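PDB 3L84: transketolase from Campylobacter jejuni, which belongs to the transketolase family of thiamine diphosphate-dependent enzymes, with two domains of the thiamine diphosphate-binding clan followed by a C-terminal transketolase domain. Local coordinates for residues 311-314 and 315-318; 129-132 and 133-136; 293-296 and 297-301; 122-125 and 126-130. All coordinates share one frame; numbering follows the deposited sequence. Where two conformers were deposited one is given.

Contact 1 of 4, residues 311-314 and 315-318. With ACT (acetate ion), chain D.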
# COMPACT_ATOMS: atom_id res chain seq x y z
N SER A 311 34.06 -2.34 28.37
CA SER A 311 32.93 -3.28 28.30
C SER A 311 33.44 -4.69 28.07
O SER A 311 34.63 -4.88 27.72
CB SER A 311 31.96 -2.87 27.15
OG SER A 311 30.89 -3.79 26.90
N ALA A 312 32.54 -5.65 28.28
CA ALA A 312 32.75 -7.04 27.92
C ALA A 312 32.10 -7.34 26.56
O ALA A 312 31.97 -8.49 26.16
CB ALA A 312 32.18 -7.95 28.99
N LYS A 313 31.70 -6.28 25.86
CA LYS A 313 30.93 -6.41 24.62
C LYS A 313 31.73 -6.11 23.36
O LYS A 313 31.14 -6.07 22.25
CB LYS A 313 29.75 -5.43 24.62
CG LYS A 313 28.83 -5.59 25.79
CD LYS A 313 28.22 -6.94 25.85
CE LYS A 313 27.20 -7.06 26.97
NZ LYS A 313 26.58 -8.42 26.95
N LYS A 314 33.03 -5.89 23.47
CA LYS A 314 33.85 -5.47 22.32
C LYS A 314 33.83 -6.45 21.16
O LYS A 314 33.69 -6.04 20.00
CB LYS A 314 35.32 -5.21 22.71
CG LYS A 314 35.54 -4.00 23.54
CD LYS A 314 37.04 -3.81 23.85
CE LYS A 314 37.63 -4.85 24.79
NZ LYS A 314 37.13 -4.70 26.19
N GLU A 315 34.03 -7.72 21.45
CA GLU A 315 34.08 -8.74 20.40
C GLU A 315 32.70 -8.90 19.78
O GLU A 315 32.59 -9.05 18.57
CB GLU A 315 34.60 -10.09 20.93
CG GLU A 315 36.10 -10.09 21.30
CD GLU A 315 36.70 -11.50 21.50
OE1 GLU A 315 36.13 -12.52 21.01
OE2 GLU A 315 37.78 -11.57 22.12
N LEU A 316 31.65 -8.85 20.60
CA LEU A 316 30.30 -8.93 20.05
C LEU A 316 30.04 -7.77 19.08
O LEU A 316 29.55 -8.00 17.99
CB LEU A 316 29.27 -8.90 21.19
CG LEU A 316 27.81 -8.76 20.76
CD1 LEU A 316 27.40 -9.86 19.79
CD2 LEU A 316 26.89 -8.71 21.96
N LEU A 317 30.36 -6.55 19.47
CA LEU A 317 30.12 -5.42 18.61
C LEU A 317 30.90 -5.60 17.30
O LEU A 317 30.35 -5.36 16.24
CB LEU A 317 30.43 -4.10 19.31
CG LEU A 317 30.25 -2.86 18.42
CD1 LEU A 317 28.85 -2.78 17.86
CD2 LEU A 317 30.60 -1.58 19.20
N GLU A 318 32.14 -6.07 17.38
CA GLU A 318 32.90 -6.30 16.16
C GLU A 318 32.27 -7.35 15.25
O GLU A 318 32.29 -7.18 14.03
CB GLU A 318 34.38 -6.60 16.46
CG GLU A 318 35.15 -5.31 16.77
CD GLU A 318 35.26 -4.39 15.53
OE1 GLU A 318 34.80 -3.23 15.56
OE2 GLU A 318 35.77 -4.85 14.48
C ACT D . 35.61 -8.11 24.86
O ACT D . 34.75 -8.76 24.18
OXT ACT D . 35.15 -7.14 25.54
CH3 ACT D . 37.10 -8.36 24.77
O HOH W 1 31.83 -9.52 23.42

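Contact 2 of 4, residues 129-132 and 133-136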
# COMPACT_ATOMS: atom_id res chain seq x y z
N ALA A 129 14.98 -0.67 17.58
CA ALA A 129 16.35 -1.11 17.28
C ALA A 129 17.30 -0.75 18.42
O ALA A 129 18.08 -1.56 18.86
CB ALA A 129 16.85 -0.53 15.96
N ALA A 130 17.14 0.45 18.97
CA ALA A 130 17.97 0.89 20.08
C ALA A 130 17.68 0.03 21.33
O ALA A 130 18.61 -0.33 22.05
CB ALA A 130 17.69 2.35 20.39
N LYS A 131 16.41 -0.27 21.60
CA LYS A 131 16.13 -1.19 22.69
C LYS A 131 16.77 -2.56 22.51
O LYS A 131 17.29 -3.14 23.49
CB LYS A 131 14.63 -1.33 22.92
CG LYS A 131 13.97 -0.09 23.51
CD LYS A 131 14.48 0.32 24.88
CE LYS A 131 13.67 1.48 25.48
NZ LYS A 131 14.08 1.79 26.87
N LYS A 132 16.77 -3.09 21.28
CA LYS A 132 17.43 -4.36 21.05
C LYS A 132 18.94 -4.22 21.17
O LYS A 132 19.62 -5.10 21.75
CB LYS A 132 17.05 -4.94 19.69
CG LYS A 132 17.64 -6.33 19.42
CD LYS A 132 17.20 -7.36 20.47
CE LYS A 132 17.84 -8.73 20.29
NZ LYS A 132 17.47 -9.67 21.37
N ALA A 133 19.49 -3.12 20.69
CA ALA A 133 20.92 -2.87 20.83
C ALA A 133 21.31 -2.81 22.31
O ALA A 133 22.37 -3.30 22.71
CB ALA A 133 21.32 -1.57 20.10
N GLN A 134 20.45 -2.20 23.13
CA GLN A 134 20.67 -2.10 24.59
C GLN A 134 20.64 -3.52 25.20
O GLN A 134 21.43 -3.86 26.08
CB GLN A 134 19.58 -1.22 25.23
CG GLN A 134 19.83 -0.77 26.66
CD GLN A 134 18.63 -0.07 27.26
OE1 GLN A 134 17.90 0.64 26.57
NE2 GLN A 134 18.44 -0.25 28.55
N ASN A 135 19.71 -4.35 24.74
CA ASN A 135 19.66 -5.75 25.17
C ASN A 135 20.97 -6.48 24.87
O ASN A 135 21.46 -7.26 25.68
CB ASN A 135 18.49 -6.49 24.51
CG ASN A 135 18.48 -7.97 24.81
OD1 ASN A 135 18.16 -8.37 25.94
ND2 ASN A 135 18.87 -8.77 23.85
N LEU A 136 21.52 -6.27 23.68
CA LEU A 136 22.73 -6.96 23.27
C LEU A 136 24.01 -6.39 23.89
O LEU A 136 24.89 -7.16 24.29
CB LEU A 136 22.84 -6.89 21.75
CG LEU A 136 21.83 -7.70 20.95
CD1 LEU A 136 22.04 -7.43 19.47
CD2 LEU A 136 21.93 -9.20 21.25
O HOH W 2 16.77 3.21 26.37

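Contact 3 of 4, residues 293-296 and 297-301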
# COMPACT_ATOMS: atom_id res chain seq x y z
N ALA A 293 28.91 22.22 18.20
CA ALA A 293 28.53 20.80 18.10
C ALA A 293 29.70 19.90 17.73
O ALA A 293 29.75 18.71 18.11
CB ALA A 293 27.36 20.59 17.10
N VAL A 294 30.65 20.42 16.97
CA VAL A 294 31.83 19.65 16.57
C VAL A 294 32.67 19.24 17.79
O VAL A 294 32.94 18.04 18.01
CB VAL A 294 32.67 20.43 15.51
CG1 VAL A 294 34.03 19.75 15.23
CG2 VAL A 294 31.82 20.60 14.21
N GLU A 295 33.07 20.22 18.60
CA GLU A 295 33.89 19.90 19.76
C GLU A 295 33.10 19.07 20.77
O GLU A 295 33.61 18.09 21.32
CB GLU A 295 34.42 21.19 20.40
CG GLU A 295 35.25 20.96 21.66
CD GLU A 295 35.53 22.24 22.45
OE1 GLU A 295 35.11 23.34 22.01
OE2 GLU A 295 36.15 22.14 23.53
N LEU A 296 31.83 19.42 20.98
CA LEU A 296 31.02 18.72 21.95
C LEU A 296 30.83 17.27 21.53
O LEU A 296 30.87 16.36 22.35
CB LEU A 296 29.66 19.40 22.15
CG LEU A 296 29.67 20.77 22.81
CD1 LEU A 296 28.30 21.47 22.65
CD2 LEU A 296 30.07 20.68 24.27
N GLY A 297 30.58 17.06 20.24
CA GLY A 297 30.36 15.74 19.72
C GLY A 297 31.57 14.85 19.74
O GLY A 297 31.47 13.64 20.00
N ASP A 298 32.73 15.42 19.45
CA ASP A 298 33.95 14.68 19.57
C ASP A 298 34.18 14.20 21.00
O ASP A 298 34.54 13.04 21.21
CB ASP A 298 35.11 15.53 19.09
CG ASP A 298 36.43 14.80 19.23
OD1 ASP A 298 36.67 13.84 18.46
OD2 ASP A 298 37.19 15.16 20.13
N LEU A 299 33.92 15.07 21.98
CA LEU A 299 34.08 14.68 23.39
C LEU A 299 33.05 13.61 23.79
O LEU A 299 33.37 12.65 24.48
CB LEU A 299 33.89 15.89 24.31
CG LEU A 299 35.01 16.67 24.98
CD1 LEU A 299 36.43 16.06 24.85
CD2 LEU A 299 34.97 18.19 24.67
N GLU A 300 31.80 13.74 23.35
CA GLU A 300 30.79 12.72 23.68
C GLU A 300 31.17 11.38 23.11
O GLU A 300 31.09 10.36 23.78
CB GLU A 300 29.42 13.13 23.20
CG GLU A 300 28.81 14.28 23.99
CD GLU A 300 28.13 13.85 25.29
OE1 GLU A 300 28.16 12.66 25.66
OE2 GLU A 300 27.53 14.75 25.93
N GLU A 301 31.61 11.35 21.86
CA GLU A 301 31.99 10.07 21.28
C GLU A 301 33.24 9.49 21.95
O GLU A 301 33.32 8.27 22.19
CB GLU A 301 32.20 10.18 19.76
CG GLU A 301 32.56 8.81 19.18
CD GLU A 301 32.73 8.76 17.66
OE1 GLU A 301 32.51 9.79 16.98
OE2 GLU A 301 33.11 7.70 17.15
O HOH W 3 36.42 17.86 21.40

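Contact 4 of 4, residues 122-125 and 126-130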
# COMPACT_ATOMS: atom_id res chain seq x y z
N ASN A 122 9.56 4.96 10.88
CA ASN A 122 11.02 4.75 10.91
C ASN A 122 11.57 5.12 12.30
O ASN A 122 12.42 4.41 12.85
CB ASN A 122 11.74 5.65 9.93
CG ASN A 122 11.37 5.39 8.47
OD1 ASN A 122 11.11 4.23 8.04
ND2 ASN A 122 11.38 6.46 7.71
N ALA A 123 11.07 6.22 12.87
CA ALA A 123 11.56 6.63 14.16
C ALA A 123 11.21 5.62 15.25
O ALA A 123 12.02 5.32 16.13
CB ALA A 123 11.04 8.01 14.51
N VAL A 124 9.98 5.09 15.21
CA VAL A 124 9.62 3.99 16.10
C VAL A 124 10.57 2.83 15.90
O VAL A 124 11.02 2.20 16.86
CB VAL A 124 8.16 3.58 15.89
CG1 VAL A 124 7.85 2.22 16.58
CG2 VAL A 124 7.21 4.68 16.38
N GLY A 125 10.92 2.54 14.63
CA GLY A 125 11.86 1.48 14.38
C GLY A 125 13.27 1.74 14.94
O GLY A 125 13.88 0.83 15.48
N PHE A 126 13.76 2.96 14.82
CA PHE A 126 15.05 3.29 15.46
C PHE A 126 14.98 3.11 16.96
O PHE A 126 15.96 2.68 17.54
CB PHE A 126 15.47 4.73 15.12
CG PHE A 126 16.04 4.92 13.74
CD1 PHE A 126 17.07 4.17 13.26
CD2 PHE A 126 15.53 5.92 12.93
CE1 PHE A 126 17.62 4.36 11.96
CE2 PHE A 126 16.05 6.12 11.63
CZ PHE A 126 17.10 5.35 11.17
N ALA A 127 13.85 3.41 17.59
CA ALA A 127 13.67 3.28 19.02
C ALA A 127 13.62 1.77 19.42
O ALA A 127 14.23 1.38 20.42
CB ALA A 127 12.45 4.04 19.47
N MSE A 128 12.94 0.96 18.61
CA MSE A 128 12.94 -0.49 18.86
C MSE A 128 14.33 -1.07 18.67
O MSE A 128 14.79 -1.93 19.44
CB MSE A 128 11.96 -1.19 17.94
CG MSE A 128 10.50 -0.89 18.25
SE MSE A 128 9.18 -1.81 17.22
CE MSE A 128 9.46 -3.60 17.93
N ALA A 129 14.98 -0.67 17.58
CA ALA A 129 16.35 -1.11 17.28
C ALA A 129 17.30 -0.75 18.42
O ALA A 129 18.08 -1.56 18.86
CB ALA A 129 16.85 -0.53 15.96
N ALA A 130 17.14 0.45 18.97
CA ALA A 130 17.97 0.89 20.08
C ALA A 130 17.68 0.03 21.33
O ALA A 130 18.61 -0.33 22.05
CB ALA A 130 17.69 2.35 20.39

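Contact 1 of 4, residues 311-314 and 315-318
K314 sets CG beside its backbone N (chi1 -70°) and then bends at chi3 and chi4. The chain thereby curls over the acetate ion that lies between K314 and E315. At the start of helix 314-321 this ion takes up backbone N-H groups. E315 N gives a nearly straight bond to acetate O (3.0 Å, 168°). K314 N reaches acetate OXT over 3.2 Å, and K314 NZ adds a weak bond to the same oxygen. The firmer partners of NZ are backbone carbonyls, S311 O at 2.9 Å and that of E309. The lysine thus ties the end of helix 293-310 to the next helix. K313 holds the N-cap position. In the conformer given, S311 OG accepts from K313 N at 2.8 Å, an ST turn. A water takes the N-H of L316 and donates to A312 O and to the acetate. Acetate probably comes from the crystallisation liquor; its charge would suit the positive end of the helix dipole. Regular helix bonding begins with L317 N to K313 O (2.9 Å) and E318 N to K314 O. At this surface turn K313 and L316 rest on L137 of helix 118-137, and L317 packs against L56 and I406 in loops.

Contact 2 of 4, residues 129-132 and 133-136
K131 and Q134 lie side by side and point the same way, three residues apart on helix 118-137. In the Q134 conformer given, CD of K131 comes within 3.8 Å of Q134 OE1. A water joins their ends: it accepts from K131 NZ at 3.1 Å and donates to that OE1 at 2.8 Å. The ammonium group also forms a salt bridge with D173, so Q134 is a secondary, water-mediated partner. K132 leaves another side of the helix. Its CG is anti to the backbone N (chi1 -176°), and a bend at chi2 carries the chain forward along the helix, alongside N135. Its CE passes at an angle to the L136 side chain, 4.2 Å from CG. The K132 ammonium group is held by the carbonyl oxygens of V380 and G382, which probably help to offset the charge of this buried lysine. Underneath runs the i to i+4 ladder. A133 N bonds to A129 O and Q134 N to A130 O, both at 2.8 Å. N135 N and L136 N follow, to K131 O and K132 O. The alanines make a smooth face: A129, A130 and A133 pack on Y404 of helix 391-404, and A129 also on F401. K131 meanwhile faces the loop of D173, which precedes strand 175-181.

Contact 3 of 4, residues 293-296 and 297-301
E295 O takes two donors, L299 N from the next turn at 3.1 Å and a water at 2.8 Å. The same water donates to D298 OD2 at 3.1 Å, which links this carboxylate to the backbone one turn back. The first turn of helix 293-310 has its other carbonyls taken up too. G297 N meets A293 O at 2.8 Å, above the carbonyl plane and bent (150°). D298 N bonds to V294 O, and E300 N to L296 O. Within 297-301, E301 N bonds to G297 O. E295 and L299 run side by side and point the same way, with E295 CG 4.1 Å from L299 CD2. CD2 also rests 3.6 Å from E295 O. E300 bends at chi2 and lays its CG 3.4 Å from L296 O. Its side chain touches K47 and W55. The E301 carboxylate is satisfied by N49 and N52, one on each oxygen. That fastens one side of the helix to the loop that also holds P50, on which A293 packs. This surface helix is thus held here by its backbone bonds, with D298 bonded through water and E301 to asparagine amides.

Contact 4 of 4, residues 122-125 and 126-130
F126 N meets N122 O at 2.8 Å, the first of the i to i+4 backbone bonds in this part of helix 118-137. A127 N meets A123 O at 3.0 Å. M128, a selenomethionine, gives its N-H to V124 O, and A129 N gives its own to G125 O (2.8 Å, 166°). A130 N carries the ladder on to F126 O. A127 O has a further partner in the side-chain amide of N174. The helix packs against a parallel sheet, as helices do in the alpha/beta fold of thiamine diphosphate-binding domains. A123 and A127 lie on I146 of strand 146-151 and on F175 of strand 175-181. V124 also meets F175. The apolar pair within the stretch is V124 CG1 and the SE atom of M128, 4.3 Å apart. Two side chains approach carbonyl oxygens through carbon. M128 CG lies 3.4 Å from V124 O. The F126 ring swings back along the helix because CG stands beside the backbone N (chi1 -77°). Its CD2 comes 3.5 Å from N122 O, and the ring approaches that carbonyl obliquely. Beyond the two segments F126 reaches I146 on the sheet and A400 of helix 391-404. N122 touches A396 on the same helix, and M128 packs on L172.

How the contacts relate
Contacts 4 and 2 are successive parts of helix 118-137. They share A129 and A130, and their centres are 10 Å apart. The helix passes from a fully buried stretch in contact 4 to a partly exposed one in contact 2. Its far end meets contact 1, whose centre is 14 Å from that of contact 2. There L136 O lies 3.4 Å from K313 NZ and 3.4 Å from L316 CD2. Contact 3 is about 23 Å, centre to centre, from each of the others. It opens helix 293-310, and contact 1 lies just beyond that helix's end. The acetate of contact 1 and a glycerol about 4 Å from the L296 side chain in contact 3 both probably come from the crystallisation liquor.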